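Local coordinates for protein pumilio homolog 23 (Arabidopsis thaliana, PDB 5WZJ) that recognises 18S rRNA sequence-specifically through packed pumilio repeats and probably regulates translation and mRNA stability, at residues A[54-59]-A[92-97]; A[301-306]-A[333-338]; A[310-315]-A[344-349]. All blocks are in the same frame, centred on the assembly; numbering follows the deposited sequence.

Interaction 1. Residues A[54-59]-A[92-97]; sequences REYEIA and PAIAMD
The carbonyl oxygen of Glu55 is met from two directions. Ala59 N donates a helical hydrogen bond to Glu55 O at 2.9 Å, while the methyl Ile94 CD1 lies 3.9 Å from Glu55 O. The same CD1 is 3.9 Å from Ala59 CB. Ile94 CG2 is also close to that methyl, 4.0 Å from Ala59 CB, so both branches of the isoleucine touch the alanine methyl. CG1 of Ile94 stands beside its backbone N, chi1 -72°, and this sends CD1 across to helix 55-59. On the way it passes Tyr56, with Ile94 CG1 4.0 Å from Tyr56 CA. The isoleucine and the tyrosine point opposite ways as they pass. Tyr56 carries its ring alongside helix 91-95, CG trans to the backbone N at chi1 172°. The ring meets Ala93 obliquely, with Tyr56 CE1 3.8 Å from Ala93 CB. The carbonyl O of Ala93 lies at the edge of the ring, in its plane. The contact joins Pumilio repeat 1 to Pumilio repeat 2 through two short helices. Behind it, Ala59 rests on Leu68 of helix 64-74, and Glu55 packs on Phe83 of helix 77-87. Across the contact the chemistry is almost wholly apolar: the two helices are joined here by the packing of small methyls and one ring, while the helix carbonyl of Glu55 keeps its backbone partner.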
ATOM      1  N   ARG A  54      16.804 -28.338  24.523  1.00 28.34           N
ATOM      2  CA  ARG A  54      17.245 -28.530  23.146  1.00 30.61           C
ATOM      3  C   ARG A  54      16.354 -27.746  22.199  1.00 23.26           C
ATOM      4  O   ARG A  54      16.082 -28.179  21.073  1.00 23.33           O
ATOM      5  CB  ARG A  54      17.269 -30.005  22.771  1.00 35.93           C
ATOM      6  CG  ARG A  54      16.145 -30.762  23.360  1.00 40.36           C
ATOM      7  CD  ARG A  54      16.376 -32.230  23.175  1.00 45.47           C
ATOM      8  NE  ARG A  54      15.117 -32.952  23.242  1.00 52.83           N
ATOM      9  CZ  ARG A  54      14.944 -34.180  22.771  1.00 57.03           C
ATOM     10  NH1 ARG A  54      15.958 -34.818  22.199  1.00 54.94           N
ATOM     11  NH2 ARG A  54      13.755 -34.763  22.867  1.00 59.03           N
ATOM     12  N   GLU A  55      15.883 -26.587  22.660  1.00 17.93           N
ATOM     13  CA  GLU A  55      15.045 -25.728  21.837  1.00 20.65           C
ATOM     14  C   GLU A  55      15.710 -25.398  20.501  1.00 25.21           C
ATOM     15  O   GLU A  55      15.057 -25.431  19.455  1.00 20.50           O
ATOM     16  CB  GLU A  55      14.714 -24.453  22.612  1.00 18.11           C
ATOM     17  CG  GLU A  55      13.809 -24.688  23.824  1.00 26.20           C
ATOM     18  CD  GLU A  55      14.569 -25.079  25.093  1.00 29.74           C
ATOM     19  OE1 GLU A  55      15.794 -25.340  25.034  1.00 26.12           O
ATOM     20  OE2 GLU A  55      13.919 -25.131  26.154  1.00 31.26           O
ATOM     21  N   TYR A  56      17.009 -25.088  20.512  1.00 17.73           N
ATOM     22  CA  TYR A  56      17.664 -24.696  19.266  1.00 22.77           C
ATOM     23  C   TYR A  56      17.697 -25.854  18.279  1.00 21.58           C
ATOM     24  O   TYR A  56      17.387 -25.683  17.092  1.00 17.21           O
ATOM     25  CB  TYR A  56      19.089 -24.184  19.519  1.00 22.13           C
ATOM     26  CG  TYR A  56      19.837 -23.960  18.213  1.00 21.84           C
ATOM     27  CD1 TYR A  56      19.617 -22.817  17.458  1.00 23.14           C
ATOM     28  CD2 TYR A  56      20.733 -24.906  17.722  1.00 25.93           C
ATOM     29  CE1 TYR A  56      20.279 -22.611  16.257  1.00 29.35           C
ATOM     30  CE2 TYR A  56      21.397 -24.709  16.514  1.00 27.76           C
ATOM     31  CZ  TYR A  56      21.161 -23.559  15.792  1.00 28.60           C
ATOM     32  OH  TYR A  56      21.797 -23.342  14.596  1.00 29.60           O
ATOM     33  N   GLU A  57      18.094 -27.039  18.758  1.00 16.89           N
ATOM     34  CA  GLU A  57      18.224 -28.199  17.885  1.00 17.29           C
ATOM     35  C   GLU A  57      16.883 -28.572  17.278  1.00 18.06           C
ATOM     36  O   GLU A  57      16.793 -28.886  16.086  1.00 20.04           O
ATOM     37  CB  GLU A  57      18.802 -29.385  18.672  1.00 24.99           C
ATOM     38  CG  GLU A  57      20.237 -29.228  19.151  1.00 37.91           C
ATOM     39  CD  GLU A  57      20.427 -28.150  20.212  1.00 42.76           C
ATOM     40  OE1 GLU A  57      19.462 -27.829  20.938  1.00 38.77           O
ATOM     41  OE2 GLU A  57      21.553 -27.614  20.311  1.00 50.61           O
ATOM     42  N   ILE A  58      15.819 -28.529  18.075  1.00 19.57           N
ATOM     43  CA  ILE A  58      14.528 -28.942  17.539  1.00 17.35           C
ATOM     44  C   ILE A  58      13.943 -27.870  16.620  1.00 18.29           C
ATOM     45  O   ILE A  58      13.409 -28.182  15.544  1.00 21.20           O
ATOM     46  CB  ILE A  58      13.577 -29.306  18.691  1.00 19.30           C
ATOM     47  CG1 ILE A  58      14.098 -30.579  19.370  1.00 24.82           C
ATOM     48  CG2 ILE A  58      12.142 -29.504  18.154  1.00 15.67           C
ATOM     49  CD1 ILE A  58      13.594 -30.791  20.756  1.00 27.96           C
ATOM     50  N   ALA A  59      14.054 -26.597  17.007  1.00 15.66           N
ATOM     51  CA  ALA A  59      13.441 -25.530  16.217  1.00 18.28           C
ATOM     52  C   ALA A  59      14.142 -25.327  14.881  1.00 16.57           C
ATOM     53  O   ALA A  59      13.536 -24.813  13.935  1.00 17.42           O
ATOM     54  CB  ALA A  59      13.452 -24.220  16.998  1.00 14.84           C
ATOM     55  N   PRO A  92      17.809 -15.614  19.465  1.00 23.14           N
ATOM     56  CA  PRO A  92      18.431 -15.001  18.272  1.00 22.30           C
ATOM     57  C   PRO A  92      18.965 -16.017  17.280  1.00 16.65           C
ATOM     58  O   PRO A  92      18.803 -15.824  16.070  1.00 18.08           O
ATOM     59  CB  PRO A  92      19.561 -14.138  18.863  1.00 24.54           C
ATOM     60  CG  PRO A  92      19.097 -13.825  20.245  1.00 28.48           C
ATOM     61  CD  PRO A  92      18.408 -15.092  20.711  1.00 24.11           C
ATOM     62  N   ALA A  93      19.597 -17.096  17.755  1.00 16.99           N
ATOM     63  CA  ALA A  93      20.052 -18.145  16.845  1.00 17.79           C
ATOM     64  C   ALA A  93      18.876 -18.863  16.185  1.00 19.80           C
ATOM     65  O   ALA A  93      18.929 -19.189  14.993  1.00 19.00           O
ATOM     66  CB  ALA A  93      20.935 -19.140  17.597  1.00 18.74           C
ATOM     67  N   ILE A  94      17.809 -19.132  16.936  1.00 18.09           N
ATOM     68  CA  ILE A  94      16.614 -19.705  16.318  1.00 16.84           C
ATOM     69  C   ILE A  94      16.078 -18.760  15.247  1.00 18.41           C
ATOM     70  O   ILE A  94      15.822 -19.160  14.101  1.00 13.81           O
ATOM     71  CB  ILE A  94      15.542 -20.020  17.380  1.00 14.56           C
ATOM     72  CG1 ILE A  94      15.963 -21.232  18.231  1.00 14.93           C
ATOM     73  CG2 ILE A  94      14.180 -20.298  16.686  1.00 11.97           C
ATOM     74  CD1 ILE A  94      15.017 -21.523  19.398  1.00 16.09           C
ATOM     75  N   ALA A  95      15.934 -17.484  15.603  1.00 16.15           N
ATOM     76  CA  ALA A  95      15.327 -16.501  14.715  1.00 17.50           C
ATOM     77  C   ALA A  95      16.139 -16.261  13.445  1.00 14.08           C
ATOM     78  O   ALA A  95      15.568 -15.856  12.427  1.00 14.29           O
ATOM     79  CB  ALA A  95      15.130 -15.185  15.475  1.00 15.96           C
ATOM     80  N   MET A  96      17.445 -16.505  13.465  1.00 15.37           N
ATOM     81  CA  MET A  96      18.274 -16.280  12.285  1.00 17.70           C
ATOM     82  C   MET A  96      18.460 -17.534  11.452  1.00 22.30           C
ATOM     83  O   MET A  96      19.229 -17.519  10.487  1.00 19.17           O
ATOM     84  CB  MET A  96      19.632 -15.706  12.700  1.00 13.08           C
ATOM     85  CG  MET A  96      19.500 -14.276  13.253  1.00 14.31           C
ATOM     86  SD  MET A  96      20.951 -13.726  14.201  1.00 20.46           S
ATOM     87  CE  MET A  96      22.174 -13.650  12.927  1.00 12.61           C
ATOM     88  N   ASP A  97      17.749 -18.605  11.779  1.00 19.68           N
ATOM     89  CA  ASP A  97      17.831 -19.865  11.053  1.00 17.64           C
ATOM     90  C   ASP A  97      16.734 -19.946   9.989  1.00 16.28           C
ATOM     91  O   ASP A  97      15.621 -19.448  10.183  1.00 16.23           O
ATOM     92  CB  ASP A  97      17.708 -21.033  12.032  1.00 14.69           C
ATOM     93  CG  ASP A  97      17.816 -22.376  11.347  1.00 17.76           C
ATOM     94  OD1 ASP A  97      18.955 -22.812  11.132  1.00 17.02           O
ATOM     95  OD2 ASP A  97      16.769 -22.989  11.047  1.00 20.53           O
TER

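Interaction 2. Residues A[301-306]-A[333-338]; sequences LYNEMF and HARDQE
His333 presents its carbonyl oxygen to one face of the Tyr302 ring. His333 O stands 3.4 Å above the ring plane, toward the rim, and is 3.5 Å from Tyr302 CE2. His333 CB touches the same ring carbon, 3.9 Å from Tyr302 CE2. The imidazole turns away, and its ND1 binds Ala329 O. Next comes Ala334, whose CA sits 3.1 Å from Tyr302 OH. The hydroxyl is hydrogen-bonded to Leu330 O, so it is held near the end of helix 323-332. Arg335 folds back toward the tyrosine, meeting its ring obliquely. Its chain bends at chi2, -49°, and this brings Arg335 NH1 to 3.0 Å from His333 O as a hydrogen bond. The bond lies in the carbonyl plane and would probably draw electron density from an oxygen that faces a ring. Arg335 NH1 is also 3.6 Å from Tyr302 CG, with ring and guanidinium planes 40° apart. Arg335 NH2 binds Ala297 O. The aliphatic part crosses Asn303 at a slant, with Arg335 CG 3.8 Å from Asn303 OD1, an oxygen that accepts a bond from Gln339 NE2. Asp336 is the N-cap residue of helix 337-347, and its OD1 accepts a bond from Gln339 N. Segment 301-306 lies in Pumilio repeat 5 and 333-338 in Pumilio repeat 6. The latter links helices 323-332 and 337-347 and lies against helix 299-310, which also packs on helix 284-296.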
ATOM      1  N   LEU A 301      10.581  18.298  11.461  1.00 22.06           N
ATOM      2  CA  LEU A 301      11.584  17.410  10.895  1.00 19.99           C
ATOM      3  C   LEU A 301      11.443  17.336   9.377  1.00 19.62           C
ATOM      4  O   LEU A 301      12.445  17.383   8.656  1.00 19.93           O
ATOM      5  CB  LEU A 301      11.454  16.033  11.551  1.00 23.65           C
ATOM      6  CG  LEU A 301      12.587  15.042  11.344  1.00 29.28           C
ATOM      7  CD1 LEU A 301      12.774  14.197  12.596  1.00 26.01           C
ATOM      8  CD2 LEU A 301      12.258  14.182  10.166  1.00 27.94           C
ATOM      9  N   TYR A 302      10.202  17.254   8.874  1.00 20.65           N
ATOM     10  CA  TYR A 302       9.983  17.265   7.427  1.00 20.27           C
ATOM     11  C   TYR A 302      10.552  18.530   6.803  1.00 23.31           C
ATOM     12  O   TYR A 302      11.223  18.474   5.765  1.00 21.03           O
ATOM     13  CB  TYR A 302       8.484  17.142   7.090  1.00 18.08           C
ATOM     14  CG  TYR A 302       8.210  17.283   5.595  1.00 20.79           C
ATOM     15  CD1 TYR A 302       8.123  18.546   4.999  1.00 22.13           C
ATOM     16  CD2 TYR A 302       8.064  16.158   4.774  1.00 15.56           C
ATOM     17  CE1 TYR A 302       7.910  18.692   3.631  1.00 21.66           C
ATOM     18  CE2 TYR A 302       7.841  16.295   3.404  1.00 18.22           C
ATOM     19  CZ  TYR A 302       7.772  17.567   2.841  1.00 22.32           C
ATOM     20  OH  TYR A 302       7.559  17.722   1.486  1.00 23.92           O
ATOM     21  N   ASN A 303      10.258  19.693   7.397  1.00 23.15           N
ATOM     22  CA  ASN A 303      10.693  20.949   6.788  1.00 21.96           C
ATOM     23  C   ASN A 303      12.211  21.018   6.701  1.00 23.48           C
ATOM     24  O   ASN A 303      12.764  21.530   5.722  1.00 22.05           O
ATOM     25  CB  ASN A 303      10.146  22.146   7.574  1.00 24.60           C
ATOM     26  CG  ASN A 303       8.636  22.304   7.418  1.00 26.67           C
ATOM     27  OD1 ASN A 303       8.027  21.683   6.549  1.00 25.12           O
ATOM     28  ND2 ASN A 303       8.029  23.134   8.261  1.00 28.13           N
ATOM     29  N   GLU A 304      12.902  20.496   7.715  1.00 19.96           N
ATOM     30  CA  GLU A 304      14.359  20.520   7.710  1.00 26.27           C
ATOM     31  C   GLU A 304      14.928  19.603   6.627  1.00 27.73           C
ATOM     32  O   GLU A 304      15.885  19.972   5.932  1.00 20.50           O
ATOM     33  CB  GLU A 304      14.883  20.139   9.100  1.00 24.62           C
ATOM     34  CG  GLU A 304      16.411  20.102   9.244  1.00 21.11           C
ATOM     35  CD  GLU A 304      17.059  21.474   9.344  1.00 28.38           C
ATOM     36  OE1 GLU A 304      16.343  22.488   9.189  1.00 24.01           O
ATOM     37  OE2 GLU A 304      18.292  21.533   9.571  1.00 26.88           O
ATOM     38  N   MET A 305      14.351  18.406   6.459  1.00 20.57           N
ATOM     39  CA  MET A 305      14.786  17.528   5.375  1.00 17.21           C
ATOM     40  C   MET A 305      14.534  18.171   4.010  1.00 23.74           C
ATOM     41  O   MET A 305      15.403  18.139   3.126  1.00 20.98           O
ATOM     42  CB  MET A 305      14.084  16.172   5.484  1.00 15.53           C
ATOM     43  CG  MET A 305      14.527  15.383   6.720  1.00 20.30           C
ATOM     44  SD  MET A 305      13.689  13.792   6.834  1.00 26.22           S
ATOM     45  CE  MET A 305      14.545  12.901   5.534  1.00 21.69           C
ATOM     46  N   PHE A 306      13.340  18.744   3.817  1.00 19.33           N
ATOM     47  CA  PHE A 306      13.028  19.442   2.570  1.00 21.01           C
ATOM     48  C   PHE A 306      14.086  20.492   2.248  1.00 21.27           C
ATOM     49  O   PHE A 306      14.636  20.527   1.140  1.00 23.10           O
ATOM     50  CB  PHE A 306      11.636  20.081   2.678  1.00 23.12           C
ATOM     51  CG  PHE A 306      11.155  20.735   1.407  1.00 21.30           C
ATOM     52  CD1 PHE A 306      11.619  21.984   1.030  1.00 22.11           C
ATOM     53  CD2 PHE A 306      10.206  20.110   0.614  1.00 21.54           C
ATOM     54  CE1 PHE A 306      11.170  22.587  -0.141  1.00 24.92           C
ATOM     55  CE2 PHE A 306       9.759  20.691  -0.558  1.00 25.60           C
ATOM     56  CZ  PHE A 306      10.232  21.941  -0.931  1.00 26.17           C
ATOM     57  N   HIS A 333       3.859  14.708   1.075  1.00 20.26           N
ATOM     58  CA  HIS A 333       3.778  15.163   2.456  1.00 21.42           C
ATOM     59  C   HIS A 333       4.236  16.602   2.635  1.00 21.94           C
ATOM     60  O   HIS A 333       4.479  17.029   3.767  1.00 22.81           O
ATOM     61  CB  HIS A 333       4.562  14.204   3.355  1.00 19.07           C
ATOM     62  CG  HIS A 333       3.939  12.849   3.421  1.00 18.92           C
ATOM     63  ND1 HIS A 333       4.206  11.862   2.497  1.00 22.34           N
ATOM     64  CD2 HIS A 333       3.004  12.340   4.257  1.00 19.56           C
ATOM     65  CE1 HIS A 333       3.480  10.794   2.774  1.00 18.11           C
ATOM     66  NE2 HIS A 333       2.739  11.058   3.835  1.00 25.25           N
ATOM     67  N   ALA A 334       4.331  17.368   1.548  1.00 19.26           N
ATOM     68  CA  ALA A 334       4.649  18.786   1.669  1.00 25.16           C
ATOM     69  C   ALA A 334       3.603  19.493   2.529  1.00 25.14           C
ATOM     70  O   ALA A 334       2.440  19.091   2.591  1.00 26.70           O
ATOM     71  CB  ALA A 334       4.738  19.436   0.286  1.00 22.29           C
ATOM     72  N   ARG A 335       4.041  20.544   3.224  1.00 28.45           N
ATOM     73  CA  ARG A 335       3.242  21.151   4.280  1.00 28.78           C
ATOM     74  C   ARG A 335       2.588  22.474   3.897  1.00 31.44           C
ATOM     75  O   ARG A 335       1.492  22.758   4.377  1.00 27.58           O
ATOM     76  CB  ARG A 335       4.096  21.372   5.539  1.00 26.30           C
ATOM     77  CG  ARG A 335       4.544  20.095   6.269  1.00 26.32           C
ATOM     78  CD  ARG A 335       3.372  19.148   6.497  1.00 32.07           C
ATOM     79  NE  ARG A 335       3.530  18.338   7.707  1.00 35.47           N
ATOM     80  CZ  ARG A 335       4.225  17.201   7.773  1.00 35.11           C
ATOM     81  NH1 ARG A 335       4.852  16.714   6.686  1.00 21.14           N
ATOM     82  NH2 ARG A 335       4.299  16.548   8.931  1.00 30.59           N
ATOM     83  N   ASP A 336       3.212  23.287   3.046  1.00 29.82           N
ATOM     84  CA  ASP A 336       2.719  24.644   2.832  1.00 34.70           C
ATOM     85  C   ASP A 336       2.929  25.063   1.382  1.00 36.22           C
ATOM     86  O   ASP A 336       3.545  24.356   0.575  1.00 26.89           O
ATOM     87  CB  ASP A 336       3.385  25.639   3.801  1.00 30.48           C
ATOM     88  CG  ASP A 336       4.904  25.666   3.687  1.00 35.85           C
ATOM     89  OD1 ASP A 336       5.446  25.635   2.562  1.00 35.57           O
ATOM     90  OD2 ASP A 336       5.569  25.738   4.740  1.00 43.56           O
ATOM     91  N   GLN A 337       2.424  26.255   1.069  1.00 37.33           N
ATOM     92  CA  GLN A 337       2.424  26.725  -0.306  1.00 39.40           C
ATOM     93  C   GLN A 337       3.807  27.164  -0.761  1.00 30.49           C
ATOM     94  O   GLN A 337       4.091  27.136  -1.964  1.00 31.84           O
ATOM     95  CB  GLN A 337       1.402  27.853  -0.454  1.00 45.10           C
ATOM     96  CG  GLN A 337       0.040  27.453   0.114  1.00 54.68           C
ATOM     97  CD  GLN A 337      -1.047  28.491  -0.111  1.00 58.70           C
ATOM     98  OE1 GLN A 337      -0.782  29.694  -0.133  1.00 55.08           O
ATOM     99  NE2 GLN A 337      -2.283  28.023  -0.278  1.00 59.97           N
ATOM    100  N   GLU A 338       4.683  27.562   0.168  1.00 26.38           N
ATOM    101  CA  GLU A 338       6.037  27.912  -0.246  1.00 30.21           C
ATOM    102  C   GLU A 338       6.765  26.685  -0.779  1.00 29.46           C
ATOM    103  O   GLU A 338       7.453  26.753  -1.804  1.00 29.86           O
ATOM    104  CB  GLU A 338       6.817  28.541   0.909  1.00 35.30           C
ATOM    105  CG  GLU A 338       8.224  28.977   0.502  1.00 46.56           C
ATOM    106  CD  GLU A 338       9.130  29.342   1.682  1.00 60.05           C
ATOM    107  OE1 GLU A 338       8.625  29.551   2.809  1.00 59.57           O
ATOM    108  OE2 GLU A 338      10.360  29.419   1.476  1.00 66.12           O
TER

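Interaction 3. Residues A[310-315]-A[344-349]; sequences FKNSLF and WEELAP
Glu346 reaches across with its carboxylate and takes two backbone N-H groups. Asn312 N donates to Glu346 OE2 at 2.7 Å with an angle of 159°. It comes from the syn side, tilted out of the carboxylate plane. Leu314 N donates to Glu346 OE1 at 3.0 Å, arriving nearly in line with the C-O bond. A water donates to Glu346 OE1 at 2.7 Å and accepts from Phe315 N at 3.0 Å. Gripped this way, OE1 binds Leu314 N directly and Phe315 N through the water, both in the first turn of helix 314-318. Ser313, the N-cap residue, makes no capping bond of its own. The helix start would probably favour the charged carboxylate. The chain of Glu346 is extended beyond CG, chi2 -164°, and crosses Leu314 at about a right angle. Leu314 CD1 flanks it, 3.7 Å from Glu346 CD. Next to this, Leu347 CD2 lies 3.7 Å from Phe315 CA and at the edge of the phenylalanine ring. Farther out, a type II turn from Phe310 to Ser313 presents the Asn312 N-H, closed by Ser313 N to Phe310 O at 2.9 Å. Arg350 makes a cation-pi contact with Phe315. The contact ties the C-terminal part of helix 337-347 to the start of helix 314-318, and helix 323-332 packs against the first segment, where Phe310 and Leu314 both touch Leu330.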
ATOM      1  N   PHE A 310      16.755  17.923   0.156  1.00 18.37           N
ATOM      2  CA  PHE A 310      16.110  17.709  -1.138  1.00 18.85           C
ATOM      3  C   PHE A 310      16.079  18.952  -2.020  1.00 27.56           C
ATOM      4  O   PHE A 310      16.206  18.833  -3.241  1.00 25.59           O
ATOM      5  CB  PHE A 310      14.682  17.196  -0.929  1.00 15.16           C
ATOM      6  CG  PHE A 310      14.640  15.835  -0.322  1.00 18.46           C
ATOM      7  CD1 PHE A 310      14.905  14.715  -1.103  1.00 18.52           C
ATOM      8  CD2 PHE A 310      14.396  15.670   1.034  1.00 16.36           C
ATOM      9  CE1 PHE A 310      14.911  13.447  -0.545  1.00 20.53           C
ATOM     10  CE2 PHE A 310      14.376  14.395   1.597  1.00 17.83           C
ATOM     11  CZ  PHE A 310      14.643  13.290   0.811  1.00 19.10           C
ATOM     12  N   LYS A 311      15.892  20.130  -1.433  1.00 25.47           N
ATOM     13  CA  LYS A 311      15.746  21.342  -2.230  1.00 25.44           C
ATOM     14  C   LYS A 311      16.964  21.527  -3.130  1.00 27.68           C
ATOM     15  O   LYS A 311      18.102  21.302  -2.713  1.00 27.15           O
ATOM     16  CB  LYS A 311      15.552  22.555  -1.315  1.00 22.85           C
ATOM     17  CG  LYS A 311      15.194  23.865  -2.061  1.00 33.41           C
ATOM     18  CD  LYS A 311      15.220  25.082  -1.130  1.00 37.21           C
ATOM     19  CE  LYS A 311      15.083  26.394  -1.921  1.00 49.07           C
ATOM     20  NZ  LYS A 311      15.011  27.594  -1.036  1.00 53.89           N
ATOM     21  N   ASN A 312      16.710  21.884  -4.390  1.00 26.13           N
ATOM     22  CA  ASN A 312      17.674  22.061  -5.477  1.00 28.90           C
ATOM     23  C   ASN A 312      18.138  20.740  -6.099  1.00 28.99           C
ATOM     24  O   ASN A 312      18.848  20.773  -7.101  1.00 24.61           O
ATOM     25  CB  ASN A 312      18.915  22.875  -5.063  1.00 24.60           C
ATOM     26  CG  ASN A 312      18.543  24.240  -4.530  1.00 29.87           C
ATOM     27  OD1 ASN A 312      17.723  24.932  -5.117  1.00 34.60           O
ATOM     28  ND2 ASN A 312      19.110  24.614  -3.397  1.00 33.24           N
ATOM     29  N   SER A 313      17.746  19.580  -5.567  1.00 29.65           N
ATOM     30  CA  SER A 313      18.091  18.303  -6.180  1.00 22.72           C
ATOM     31  C   SER A 313      16.866  17.537  -6.670  1.00 27.52           C
ATOM     32  O   SER A 313      16.980  16.350  -6.999  1.00 26.31           O
ATOM     33  CB  SER A 313      18.887  17.437  -5.196  1.00 24.11           C
ATOM     34  OG  SER A 313      20.094  18.077  -4.796  1.00 25.35           O
ATOM     35  N   LEU A 314      15.702  18.180  -6.736  1.00 22.74           N
ATOM     36  CA  LEU A 314      14.461  17.430  -6.918  1.00 18.42           C
ATOM     37  C   LEU A 314      14.431  16.698  -8.257  1.00 22.77           C
ATOM     38  O   LEU A 314      14.014  15.535  -8.328  1.00 20.09           O
ATOM     39  CB  LEU A 314      13.260  18.371  -6.796  1.00 18.12           C
ATOM     40  CG  LEU A 314      13.027  19.005  -5.419  1.00 25.41           C
ATOM     41  CD1 LEU A 314      11.721  19.803  -5.413  1.00 20.70           C
ATOM     42  CD2 LEU A 314      13.016  17.919  -4.319  1.00 20.84           C
ATOM     43  N   PHE A 315      14.865  17.357  -9.332  1.00 23.60           N
ATOM     44  CA  PHE A 315      14.759  16.712 -10.636  1.00 20.79           C
ATOM     45  C   PHE A 315      15.780  15.594 -10.775  1.00 21.29           C
ATOM     46  O   PHE A 315      15.452  14.514 -11.281  1.00 23.44           O
ATOM     47  CB  PHE A 315      14.911  17.724 -11.778  1.00 28.52           C
ATOM     48  CG  PHE A 315      14.868  17.083 -13.140  1.00 26.91           C
ATOM     49  CD1 PHE A 315      13.701  16.506 -13.603  1.00 24.37           C
ATOM     50  CD2 PHE A 315      16.007  17.000 -13.923  1.00 29.98           C
ATOM     51  CE1 PHE A 315      13.654  15.879 -14.833  1.00 28.97           C
ATOM     52  CE2 PHE A 315      15.967  16.378 -15.165  1.00 33.38           C
ATOM     53  CZ  PHE A 315      14.782  15.824 -15.621  1.00 30.99           C
ATOM     54  N   TRP A 344       7.209  23.097  -7.692  1.00 33.13           N
ATOM     55  CA  TRP A 344       6.738  23.358  -9.048  1.00 32.20           C
ATOM     56  C   TRP A 344       7.854  23.924  -9.916  1.00 28.42           C
ATOM     57  O   TRP A 344       8.009  23.523 -11.074  1.00 30.53           O
ATOM     58  CB  TRP A 344       5.535  24.302  -9.019  1.00 40.48           C
ATOM     59  CG  TRP A 344       4.868  24.451 -10.349  1.00 41.33           C
ATOM     60  CD1 TRP A 344       3.958  23.603 -10.918  1.00 40.19           C
ATOM     61  CD2 TRP A 344       5.055  25.520 -11.274  1.00 40.16           C
ATOM     62  NE1 TRP A 344       3.569  24.082 -12.151  1.00 43.52           N
ATOM     63  CE2 TRP A 344       4.234  25.257 -12.391  1.00 47.85           C
ATOM     64  CE3 TRP A 344       5.843  26.672 -11.269  1.00 44.34           C
ATOM     65  CZ2 TRP A 344       4.180  26.107 -13.488  1.00 55.01           C
ATOM     66  CZ3 TRP A 344       5.788  27.511 -12.351  1.00 51.68           C
ATOM     67  CH2 TRP A 344       4.963  27.228 -13.451  1.00 59.48           C
ATOM     68  N   GLU A 345       8.663  24.829  -9.366  1.00 30.98           N
ATOM     69  CA  GLU A 345       9.746  25.421 -10.147  1.00 34.07           C
ATOM     70  C   GLU A 345      10.781  24.377 -10.563  1.00 38.79           C
ATOM     71  O   GLU A 345      11.286  24.412 -11.692  1.00 30.23           O
ATOM     72  CB  GLU A 345      10.414  26.543  -9.356  1.00 42.38           C
ATOM     73  CG  GLU A 345       9.572  27.803  -9.236  1.00 62.11           C
ATOM     74  CD  GLU A 345      10.165  28.812  -8.260  1.00 78.12           C
ATOM     75  OE1 GLU A 345      11.358  28.671  -7.904  1.00 78.91           O
ATOM     76  OE2 GLU A 345       9.434  29.738  -7.843  1.00 84.50           O
ATOM     77  N   GLU A 346      11.118  23.440  -9.669  1.00 31.66           N
ATOM     78  CA  GLU A 346      12.176  22.492 -10.003  1.00 30.47           C
ATOM     79  C   GLU A 346      11.696  21.406 -10.959  1.00 21.97           C
ATOM     80  O   GLU A 346      12.500  20.880 -11.739  1.00 30.18           O
ATOM     81  CB  GLU A 346      12.755  21.849  -8.733  1.00 26.50           C
ATOM     82  CG  GLU A 346      13.459  22.813  -7.760  1.00 26.05           C
ATOM     83  CD  GLU A 346      14.332  22.080  -6.725  1.00 28.29           C
ATOM     84  OE1 GLU A 346      14.961  21.066  -7.095  1.00 24.93           O
ATOM     85  OE2 GLU A 346      14.388  22.506  -5.543  1.00 27.81           O
ATOM     86  N   LEU A 347      10.413  21.048 -10.916  1.00 19.77           N
ATOM     87  CA  LEU A 347       9.914  19.845 -11.583  1.00 26.91           C
ATOM     88  C   LEU A 347       8.946  20.101 -12.732  1.00 30.61           C
ATOM     89  O   LEU A 347       8.945  19.342 -13.711  1.00 27.84           O
ATOM     90  CB  LEU A 347       9.218  18.932 -10.562  1.00 25.98           C
ATOM     91  CG  LEU A 347      10.098  18.365  -9.449  1.00 23.54           C
ATOM     92  CD1 LEU A 347       9.240  17.667  -8.402  1.00 17.48           C
ATOM     93  CD2 LEU A 347      11.131  17.419 -10.035  1.00 23.22           C
ATOM     94  N   ALA A 348       8.074  21.103 -12.620  1.00 25.52           N
ATOM     95  CA  ALA A 348       7.064  21.309 -13.657  1.00 33.28           C
ATOM     96  C   ALA A 348       7.656  21.551 -15.042  1.00 27.73           C
ATOM     97  O   ALA A 348       7.154  20.943 -16.003  1.00 34.66           O
ATOM     98  CB  ALA A 348       6.123  22.455 -13.264  1.00 31.89           C
ATOM     99  N   PRO A 349       8.712  22.374 -15.226  1.00 32.16           N
ATOM    100  CA  PRO A 349       9.334  22.489 -16.558  1.00 34.30           C
ATOM    101  C   PRO A 349       9.797  21.161 -17.143  1.00 37.57           C
ATOM    102  O   PRO A 349      10.062  21.075 -18.345  1.00 32.70           O
ATOM    103  CB  PRO A 349      10.542  23.402 -16.309  1.00 32.25           C
ATOM    104  CG  PRO A 349      10.214  24.151 -15.077  1.00 38.92           C
ATOM    105  CD  PRO A 349       9.369  23.255 -14.240  1.00 36.21           C
TER
HETATM  106  O   HOH W   1      15.982  20.148  -9.428  1.00 26.87           O

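How the interactions relate
Interactions 2 and 3 are neighbours, with centres about 14 Å apart. Interaction 2 uses the loop that leads into helix 337-347, interaction 3 its C-terminal part. They touch where Phe306 O and Lys311 N lie 2.9 Å apart, a probable hydrogen bond. Interaction 1 stands well apart, about 46 Å from interaction 2 and 50 Å from interaction 3 between centres. It is the buried one, and is built from methyls and a ring. The other two are partly buried and more polar. Interactions 1 and 2 each join successive pumilio repeats, whereas interaction 3 joins the beginning of Pumilio repeat 6 to residues at its end and uses a charged side chain on a helix start.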